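Local coordinates for protein ulvan Lyase-PL25 (Pseudoalteromonas sp. PLSV, PDB 5UAM) that cleaves ulvan, the sulfated cell-wall polysaccharide of green seaweeds, as a beta-propeller lyase of family PL25, at residues A[53-58]-A[441-446]; A[64-69]-A[102-107]; A[317-322]-A[345-350]. One frame throughout, in Å; residues are numbered along the deposited sequence.

Contacts 1 and 2 are neighbours in the beta-propeller, with centres about 10 Å apart. They share one blade, in which strands 52-58 and 64-70 lie side by side. Contact 1 packs this blade against the sheet in which strand 30-33 pairs with strand 439-444, from the N- and C-terminal parts of the chain. Contact 2 packs it against the blade that follows. Both lie near Lys101, probably a substrate-binding residue: its side chain is about 7 Å from that of Tyr57, and Pro102 follows it in sequence. Contact 3 lies in a distant blade, its centre about 28 Å from that of contact 1. Its Ile319 side chain is about 12 Å from that of Tyr222, another probable substrate-binding residue.

Contact 1. Residues A[53-58]-A[441-446]; sequences TYVSYQ and MYLVGE
Val55 faces Leu443 and Tyr57 faces Met441 across two strands that run roughly antiparallel, at 146°, with axes 9.5 Å apart at closest approach. The CA atoms of Val55 and Leu443 are 8.2 Å apart. No hydrogen bond joins the two segments, so this is side-chain packing between two sheets. Tyr57 and Met441 carry much of it. Met441 lays its CG over one face of the Tyr57 ring, 4.0 Å from the centroid and close to the ring normal, a CH-pi contact. Met441 SD sits obliquely to the same ring, 4.6 Å from the centroid of the Tyr57 ring, a Met-aromatic contact. The methionine chain is bent at both chi2 (-58°) and chi3 (-56°). The bend brings Met441 CE back to Tyr57 CB at 3.5 Å. Farther along, Leu443 splits its two methyl groups between two partners. Leu443 CD1 meets Val55 CG1 at 4.2 Å, and Leu443 CD2 meets Thr53 CG2 at 4.1 Å. The methyl of Thr53 is used here, while its OG1 is hydrogen-bonded to His71 and to His48. Tyr57 OH is hydrogen-bonded to Asn32 OD1, which tethers the far end of the ring to the opposing sheet. With an alanine here instead of Tyr57, Met441 is likely to lose the ring face it lies on, and Asn32 OD1 its hydroxyl partner. In that opposing sheet, strand 439-444 lies between strands 30-33 and 428-433, so the N-terminal part of the chain pairs with the C-terminal part, consistent with the Velcro closure of beta-propellers. Strand 428-433 extends the apolar interface: its Leu429 touches both Val55 and Leu443, and its Ala431 touches Met441. On the other side of strand 52-58, Tyr54 and Ser56 pack on Met104 of the next blade.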
loop_
_atom_site.group_PDB
_atom_site.type_symbol
_atom_site.label_atom_id
_atom_site.label_comp_id
_atom_site.label_asym_id
_atom_site.label_seq_id
_atom_site.Cartn_x
_atom_site.Cartn_y
_atom_site.Cartn_z
ATOM N N THR A 53 2.518 3.571 -19.167
ATOM C CA THR A 53 2.580 3.222 -17.750
ATOM C C THR A 53 3.136 4.410 -16.976
ATOM O O THR A 53 4.259 4.850 -17.232
ATOM C CB THR A 53 3.394 1.955 -17.482
ATOM O OG1 THR A 53 2.822 0.864 -18.197
ATOM C CG2 THR A 53 3.374 1.589 -15.996
ATOM N N TYR A 54 2.331 4.933 -16.058
ATOM C CA TYR A 54 2.712 6.011 -15.169
ATOM C C TYR A 54 3.195 5.415 -13.864
ATOM O O TYR A 54 2.583 4.486 -13.346
ATOM C CB TYR A 54 1.510 6.917 -14.897
ATOM C CG TYR A 54 0.916 7.487 -16.164
ATOM C CD1 TYR A 54 -0.093 6.809 -16.840
ATOM C CD2 TYR A 54 1.381 8.680 -16.706
ATOM C CE1 TYR A 54 -0.646 7.322 -18.015
ATOM C CE2 TYR A 54 0.846 9.196 -17.883
ATOM C CZ TYR A 54 -0.162 8.508 -18.532
ATOM O OH TYR A 54 -0.698 8.984 -19.698
ATOM N N VAL A 55 4.283 5.954 -13.325
ATOM C CA VAL A 55 4.910 5.408 -12.126
ATOM C C VAL A 55 5.257 6.544 -11.176
ATOM O O VAL A 55 5.661 7.629 -11.613
ATOM C CB VAL A 55 6.160 4.583 -12.479
ATOM C CG1 VAL A 55 5.768 3.402 -13.397
ATOM C CG2 VAL A 55 7.238 5.439 -13.142
ATOM N N SER A 56 5.079 6.303 -9.876
ATOM C CA SER A 56 5.418 7.297 -8.864
ATOM C C SER A 56 6.131 6.651 -7.683
ATOM O O SER A 56 5.903 5.487 -7.338
ATOM C CB SER A 56 4.191 8.072 -8.387
ATOM O OG SER A 56 3.334 7.275 -7.586
ATOM N N TYR A 57 7.003 7.436 -7.055
ATOM C CA TYR A 57 7.834 6.951 -5.956
ATOM C C TYR A 57 8.319 8.165 -5.163
ATOM O O TYR A 57 8.185 9.313 -5.587
ATOM C CB TYR A 57 9.033 6.113 -6.475
ATOM C CG TYR A 57 9.967 6.956 -7.302
ATOM C CD1 TYR A 57 9.682 7.252 -8.635
ATOM C CD2 TYR A 57 11.104 7.525 -6.737
ATOM C CE1 TYR A 57 10.498 8.099 -9.364
ATOM C CE2 TYR A 57 11.941 8.370 -7.470
ATOM C CZ TYR A 57 11.622 8.652 -8.784
ATOM O OH TYR A 57 12.446 9.481 -9.519
ATOM N N GLN A 58 8.913 7.893 -4.002
ATOM C CA GLN A 58 9.423 8.937 -3.121
ATOM C C GLN A 58 10.884 9.248 -3.445
ATOM O O GLN A 58 11.754 8.375 -3.369
ATOM C CB GLN A 58 9.285 8.431 -1.694
ATOM C CG GLN A 58 9.801 9.344 -0.646
ATOM C CD GLN A 58 9.680 8.695 0.698
ATOM O OE1 GLN A 58 8.625 8.727 1.320
ATOM N NE2 GLN A 58 10.741 8.054 1.141
ATOM N N MET A 441 15.432 2.922 -9.205
ATOM C CA MET A 441 14.021 2.580 -9.336
ATOM C C MET A 441 13.817 1.789 -10.619
ATOM O O MET A 441 14.307 2.188 -11.691
ATOM C CB MET A 441 13.202 3.858 -9.402
ATOM C CG MET A 441 13.395 4.815 -8.244
ATOM S SD MET A 441 13.026 4.075 -6.638
ATOM C CE MET A 441 11.334 3.519 -6.910
ATOM N N TYR A 442 13.069 0.699 -10.522
ATOM C CA TYR A 442 12.876 -0.225 -11.624
ATOM C C TYR A 442 11.397 -0.491 -11.849
ATOM O O TYR A 442 10.639 -0.665 -10.896
ATOM C CB TYR A 442 13.543 -1.566 -11.361
ATOM C CG TYR A 442 15.043 -1.521 -11.102
ATOM C CD1 TYR A 442 15.551 -1.019 -9.914
ATOM C CD2 TYR A 442 15.947 -1.987 -12.050
ATOM C CE1 TYR A 442 16.930 -1.002 -9.668
ATOM C CE2 TYR A 442 17.325 -1.976 -11.808
ATOM C CZ TYR A 442 17.806 -1.463 -10.623
ATOM O OH TYR A 442 19.167 -1.440 -10.398
ATOM N N LEU A 443 11.014 -0.597 -13.112
ATOM C CA LEU A 443 9.682 -1.057 -13.505
ATOM C C LEU A 443 9.861 -2.442 -14.109
ATOM O O LEU A 443 10.597 -2.603 -15.091
ATOM C CB LEU A 443 9.083 -0.091 -14.528
ATOM C CG LEU A 443 7.753 -0.467 -15.184
ATOM C CD1 LEU A 443 6.677 -0.616 -14.122
ATOM C CD2 LEU A 443 7.361 0.554 -16.240
ATOM N N VAL A 444 9.220 -3.452 -13.524
ATOM C CA VAL A 444 9.442 -4.832 -13.931
ATOM C C VAL A 444 8.156 -5.475 -14.420
ATOM O O VAL A 444 7.050 -5.121 -13.998
ATOM C CB VAL A 444 10.087 -5.721 -12.848
ATOM C CG1 VAL A 444 11.419 -5.143 -12.420
ATOM C CG2 VAL A 444 9.158 -5.905 -11.656
ATOM N N GLY A 445 8.329 -6.452 -15.304
ATOM C CA GLY A 445 7.223 -7.255 -15.804
ATOM C C GLY A 445 7.385 -8.745 -15.589
ATOM O O GLY A 445 7.899 -9.202 -14.557
ATOM N N GLU A 446 6.918 -9.536 -16.555
ATOM C CA GLU A 446 6.960 -10.984 -16.398
ATOM C C GLU A 446 8.380 -11.506 -16.325
ATOM O O GLU A 446 8.634 -12.535 -15.679
ATOM C CB GLU A 446 6.265 -11.668 -17.581
ATOM C CG GLU A 446 4.766 -11.667 -17.506
ATOM C CD GLU A 446 4.230 -12.527 -16.370
ATOM O OE1 GLU A 446 4.893 -13.512 -15.985
ATOM O OE2 GLU A 446 3.128 -12.218 -15.878
#

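Contact 2. Residues A[64-69]-A[102-107]; sequences PYIASY and PTMLID
Pro64 and Ile66 meet Pro102 and Met104 where two successive blades of the beta-propeller pack against each other. Strand 64-70 belongs to one four-stranded antiparallel sheet, and strand 103-106 is an outermost strand of the next.

Hydrogen bonds tie each segment to other strands rather than to its partner. Ile66 pairs through its backbone with Phe80, and Ala67 with Val55, both within their own blade. On the other side Thr103 OG1 is hydrogen-bonded to Asn165 O of strand 165-169.

The contact across the two segments is apolar, made by two pairs of side chains. At one end the proline rings meet: Pro64 CB lies 3.7 Å from Pro102 CB and 4.0 Å from Pro102 CG. The backbones are nearest here, with the CA atoms of Pro64 and Pro102 5.6 Å apart. Pro102 directly follows Lys101, a probable substrate-binding residue, so the proline pair lies beside the likely substrate site. Ile112 and Ile114 of strand 112-116 enlarge this apolar patch, Ile112 touching Ile66 and Ile114 touching both prolines. Beyond the prolines the backbones diverge, and longer side chains must span the gap between Ile66 and Met104. Met104 has CG anti to the backbone N (chi1 -171°) and stays extended through chi2, which carries its sulfur well out from its own strand. Ile66 and Met104 cross at about a right angle, and the methyl Met104 CE ends 4.2 Å from Ile66 CG1 and 3.8 Å from Ile66 CD1.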
loop_
_atom_site.group_PDB
_atom_site.type_symbol
_atom_site.label_atom_id
_atom_site.label_comp_id
_atom_site.label_asym_id
_atom_site.label_seq_id
_atom_site.Cartn_x
_atom_site.Cartn_y
_atom_site.Cartn_z
ATOM N N PRO A 64 7.239 13.665 -3.880
ATOM C CA PRO A 64 6.756 12.672 -4.843
ATOM C C PRO A 64 7.299 12.969 -6.232
ATOM O O PRO A 64 7.249 14.111 -6.697
ATOM C CB PRO A 64 5.234 12.857 -4.796
ATOM C CG PRO A 64 5.065 14.284 -4.455
ATOM C CD PRO A 64 6.173 14.599 -3.478
ATOM N N TYR A 65 7.786 11.916 -6.893
ATOM C CA TYR A 65 8.265 12.003 -8.266
ATOM C C TYR A 65 7.466 11.056 -9.153
ATOM O O TYR A 65 7.049 9.968 -8.726
ATOM C CB TYR A 65 9.762 11.666 -8.353
ATOM C CG TYR A 65 10.623 12.814 -7.894
ATOM C CD1 TYR A 65 10.742 13.118 -6.539
ATOM C CD2 TYR A 65 11.251 13.653 -8.810
ATOM C CE1 TYR A 65 11.486 14.191 -6.101
ATOM C CE2 TYR A 65 12.003 14.746 -8.380
ATOM C CZ TYR A 65 12.125 15.002 -7.020
ATOM O OH TYR A 65 12.868 16.092 -6.602
ATOM N N ILE A 66 7.262 11.471 -10.400
ATOM C CA ILE A 66 6.430 10.727 -11.334
ATOM C C ILE A 66 7.130 10.656 -12.687
ATOM O O ILE A 66 7.719 11.631 -13.156
ATOM C CB ILE A 66 5.024 11.337 -11.455
ATOM C CG1 ILE A 66 4.192 10.546 -12.443
ATOM C CG2 ILE A 66 5.106 12.771 -11.826
ATOM C CD1 ILE A 66 2.699 10.881 -12.383
ATOM N N ALA A 67 7.085 9.481 -13.299
ATOM C CA ALA A 67 7.617 9.259 -14.631
ATOM C C ALA A 67 6.601 8.460 -15.437
ATOM O O ALA A 67 5.594 7.980 -14.913
ATOM C CB ALA A 67 8.951 8.494 -14.573
ATOM N N SER A 68 6.845 8.331 -16.733
ATOM C CA SER A 68 5.982 7.510 -17.566
ATOM C C SER A 68 6.790 6.824 -18.648
ATOM O O SER A 68 7.824 7.333 -19.090
ATOM C CB SER A 68 4.870 8.332 -18.192
ATOM O OG SER A 68 5.354 9.242 -19.152
ATOM N N TYR A 69 6.272 5.671 -19.081
ATOM C CA TYR A 69 6.850 4.888 -20.165
ATOM C C TYR A 69 5.795 4.658 -21.234
ATOM O O TYR A 69 4.706 4.158 -20.936
ATOM C CB TYR A 69 7.377 3.550 -19.654
ATOM C CG TYR A 69 8.064 2.733 -20.727
ATOM C CD1 TYR A 69 9.261 3.144 -21.279
ATOM C CD2 TYR A 69 7.489 1.574 -21.220
ATOM C CE1 TYR A 69 9.887 2.406 -22.261
ATOM C CE2 TYR A 69 8.109 0.823 -22.198
ATOM C CZ TYR A 69 9.310 1.242 -22.708
ATOM O OH TYR A 69 9.964 0.519 -23.690
ATOM N N PRO A 102 4.097 8.555 -2.595
ATOM C CA PRO A 102 2.888 8.930 -3.336
ATOM C C PRO A 102 1.980 7.767 -3.710
ATOM O O PRO A 102 2.405 6.632 -3.939
ATOM C CB PRO A 102 3.443 9.573 -4.613
ATOM C CG PRO A 102 4.782 8.919 -4.783
ATOM C CD PRO A 102 5.316 8.759 -3.403
ATOM N N THR A 103 0.702 8.128 -3.843
ATOM C CA THR A 103 -0.373 7.308 -4.376
ATOM C C THR A 103 -0.975 8.057 -5.556
ATOM O O THR A 103 -1.206 9.269 -5.470
ATOM C CB THR A 103 -1.425 7.126 -3.291
ATOM O OG1 THR A 103 -0.814 6.373 -2.241
ATOM C CG2 THR A 103 -2.646 6.430 -3.808
ATOM N N MET A 104 -1.226 7.347 -6.655
ATOM C CA MET A 104 -1.655 7.942 -7.919
ATOM C C MET A 104 -3.085 7.559 -8.294
ATOM O O MET A 104 -3.559 6.475 -7.968
ATOM C CB MET A 104 -0.735 7.441 -9.050
ATOM C CG MET A 104 -0.926 8.130 -10.366
ATOM S SD MET A 104 0.060 7.265 -11.645
ATOM C CE MET A 104 1.700 7.513 -11.004
ATOM N N LEU A 105 -3.764 8.458 -9.019
ATOM C CA LEU A 105 -5.061 8.189 -9.623
ATOM C C LEU A 105 -5.207 9.037 -10.883
ATOM O O LEU A 105 -4.867 10.224 -10.870
ATOM C CB LEU A 105 -6.191 8.507 -8.622
ATOM C CG LEU A 105 -7.620 8.227 -9.079
ATOM C CD1 LEU A 105 -8.465 7.801 -7.898
ATOM C CD2 LEU A 105 -8.246 9.461 -9.742
ATOM N N ILE A 106 -5.754 8.458 -11.949
ATOM C CA ILE A 106 -6.062 9.206 -13.175
ATOM C C ILE A 106 -7.573 9.395 -13.240
ATOM O O ILE A 106 -8.320 8.408 -13.234
ATOM C CB ILE A 106 -5.548 8.504 -14.443
ATOM C CG1 ILE A 106 -4.052 8.263 -14.333
ATOM C CG2 ILE A 106 -5.925 9.332 -15.692
ATOM C CD1 ILE A 106 -3.461 7.503 -15.531
ATOM N N ASP A 107 -8.036 10.642 -13.273
ATOM C CA ASP A 107 -9.472 10.892 -13.267
ATOM C C ASP A 107 -10.070 10.751 -14.669
ATOM O O ASP A 107 -9.366 10.574 -15.667
ATOM C CB ASP A 107 -9.814 12.200 -12.540
ATOM C CG ASP A 107 -9.480 13.450 -13.313
ATOM O OD1 ASP A 107 -9.435 13.434 -14.564
ATOM O OD2 ASP A 107 -9.265 14.494 -12.641
#

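Contact 3. Residues A[317-322]-A[345-350]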
loop_
_atom_site.group_PDB
_atom_site.type_symbol
_atom_site.label_atom_id
_atom_site.label_comp_id
_atom_site.label_asym_id
_atom_site.label_seq_id
_atom_site.Cartn_x
_atom_site.Cartn_y
_atom_site.Cartn_z
ATOM N N PRO A 317 -12.858 -13.772 -1.850
ATOM C CA PRO A 317 -11.645 -13.038 -1.478
ATOM C C PRO A 317 -10.477 -13.926 -1.085
ATOM O O PRO A 317 -10.620 -14.929 -0.381
ATOM C CB PRO A 317 -12.095 -12.192 -0.286
ATOM C CG PRO A 317 -13.189 -12.982 0.319
ATOM C CD PRO A 317 -13.936 -13.567 -0.862
ATOM N N HIS A 318 -9.308 -13.487 -1.537
ATOM C CA HIS A 318 -8.002 -13.969 -1.140
ATOM C C HIS A 318 -7.266 -12.819 -0.466
ATOM O O HIS A 318 -7.442 -11.641 -0.820
ATOM C CB HIS A 318 -7.219 -14.386 -2.373
ATOM C CG HIS A 318 -7.770 -15.582 -3.064
ATOM N ND1 HIS A 318 -7.036 -16.733 -3.241
ATOM C CD2 HIS A 318 -8.983 -15.815 -3.620
ATOM C CE1 HIS A 318 -7.774 -17.623 -3.878
ATOM N NE2 HIS A 318 -8.955 -17.087 -4.130
ATOM N N ILE A 319 -6.427 -13.171 0.500
ATOM C CA ILE A 319 -5.746 -12.196 1.342
ATOM C C ILE A 319 -4.284 -12.592 1.487
ATOM O O ILE A 319 -3.972 -13.755 1.771
ATOM C CB ILE A 319 -6.402 -12.132 2.730
ATOM C CG1 ILE A 319 -7.859 -11.652 2.620
ATOM C CG2 ILE A 319 -5.620 -11.219 3.668
ATOM C CD1 ILE A 319 -8.624 -11.716 3.927
ATOM N N ALA A 320 -3.394 -11.611 1.318
ATOM C CA ALA A 320 -1.997 -11.742 1.710
ATOM C C ALA A 320 -1.828 -11.068 3.057
ATOM O O ALA A 320 -2.205 -9.901 3.222
ATOM C CB ALA A 320 -1.087 -11.070 0.687
ATOM N N ILE A 321 -1.284 -11.798 4.020
ATOM C CA ILE A 321 -1.040 -11.273 5.355
ATOM C C ILE A 321 0.379 -11.657 5.747
ATOM O O ILE A 321 0.756 -12.827 5.643
ATOM C CB ILE A 321 -2.073 -11.802 6.374
ATOM C CG1 ILE A 321 -1.832 -11.250 7.780
ATOM C CG2 ILE A 321 -2.130 -13.327 6.373
ATOM C CD1 ILE A 321 -1.953 -9.732 7.871
ATOM N N ASN A 322 1.169 -10.688 6.202
ATOM C CA ASN A 322 2.490 -11.041 6.697
ATOM C C ASN A 322 2.425 -11.265 8.192
ATOM O O ASN A 322 1.732 -10.537 8.902
ATOM C CB ASN A 322 3.506 -9.944 6.379
ATOM C CG ASN A 322 3.563 -9.640 4.903
ATOM O OD1 ASN A 322 4.137 -10.408 4.129
ATOM N ND2 ASN A 322 2.939 -8.554 4.500
ATOM N N ASN A 345 -17.324 -21.448 1.898
ATOM C CA ASN A 345 -17.992 -21.836 3.131
ATOM C C ASN A 345 -17.193 -21.458 4.370
ATOM O O ASN A 345 -17.780 -21.251 5.438
ATOM C CB ASN A 345 -18.284 -23.335 3.143
ATOM C CG ASN A 345 -19.230 -23.734 2.039
ATOM O OD1 ASN A 345 -20.433 -23.589 2.164
ATOM N ND2 ASN A 345 -18.670 -24.184 0.925
ATOM N N GLU A 346 -15.870 -21.379 4.245
ATOM C CA GLU A 346 -15.026 -21.063 5.384
ATOM C C GLU A 346 -13.744 -20.425 4.882
ATOM O O GLU A 346 -13.379 -20.546 3.711
ATOM C CB GLU A 346 -14.702 -22.305 6.224
ATOM C CG GLU A 346 -13.924 -23.379 5.479
ATOM C CD GLU A 346 -14.678 -24.705 5.333
ATOM O OE1 GLU A 346 -15.610 -24.969 6.132
ATOM O OE2 GLU A 346 -14.330 -25.491 4.416
ATOM N N TRP A 347 -13.069 -19.717 5.779
ATOM C CA TRP A 347 -11.732 -19.226 5.495
ATOM C C TRP A 347 -10.727 -20.345 5.727
ATOM O O TRP A 347 -10.803 -21.077 6.724
ATOM C CB TRP A 347 -11.394 -18.057 6.416
ATOM C CG TRP A 347 -12.196 -16.828 6.195
ATOM C CD1 TRP A 347 -13.307 -16.428 6.897
ATOM C CD2 TRP A 347 -11.961 -15.832 5.209
ATOM N NE1 TRP A 347 -13.760 -15.220 6.402
ATOM C CE2 TRP A 347 -12.954 -14.836 5.365
ATOM C CE3 TRP A 347 -11.000 -15.669 4.209
ATOM C CZ2 TRP A 347 -12.997 -13.706 4.555
ATOM C CZ3 TRP A 347 -11.058 -14.541 3.409
ATOM C CH2 TRP A 347 -12.058 -13.572 3.592
ATOM N N VAL A 348 -9.796 -20.472 4.783
ATOM C CA VAL A 348 -8.778 -21.505 4.819
ATOM C C VAL A 348 -7.422 -20.863 4.566
ATOM O O VAL A 348 -7.306 -19.715 4.131
ATOM C CB VAL A 348 -9.060 -22.646 3.813
ATOM C CG1 VAL A 348 -10.386 -23.322 4.143
ATOM C CG2 VAL A 348 -9.063 -22.125 2.389
ATOM N N GLY A 349 -6.385 -21.634 4.859
ATOM C CA GLY A 349 -5.041 -21.212 4.524
ATOM C C GLY A 349 -4.242 -20.729 5.712
ATOM O O GLY A 349 -4.364 -21.261 6.821
ATOM N N GLY A 350 -3.410 -19.726 5.475
ATOM C CA GLY A 350 -2.472 -19.244 6.458
ATOM C C GLY A 350 -1.067 -19.754 6.261
ATOM O O GLY A 350 -0.196 -19.433 7.070
#
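Asn343 OD1 accepts two backbone N-H groups, those of Asn345 and Glu346, in the turn that leads into Trp347, whose indole ring lies against Pro317 and Ile319. The outer end of the six-membered ring does the touching. Trp347 CH2 is 3.5 Å from Pro317 CG and 4.1 Å from Pro317 CB. The neighbouring atom, Trp347 CZ3, is 3.8 Å from Ile319 CD1. Trp347 CH2 is almost as near to Ile319 CD1, at 3.9 Å. Both aliphatic groups approach the ring obliquely. Each side chain crosses the tryptophan at about a right angle. Trp347 has CG anti to its carbonyl carbon (chi1 -67°), and with chi2 at 98° the benzo end of the ring is swung toward strand 317-324.

The two segments belong to one blade of the beta-propeller, a four-stranded antiparallel sheet within the BNR repeat-containing region. They are not adjacent in it: strand 336-342 runs between strand 317-324 and the outermost strand 347-352. The indole therefore reaches across a whole strand. On its way it touches Val340 and meets the Trp342 ring edge-to-face, both on that middle strand. The backbones of Pro317 and Ile319 are hydrogen-bonded to those same two residues, Trp342 and Val340 respectively.

Phe263 of strand 258-267 touches both Pro317 and Ile319, so the apolar patch that the indole meets continues into the neighbouring sheet. Trp347 itself is only partly buried. A glycerol molecule, probably from the crystallisation liquor, is bound about 4 Å from its side chain.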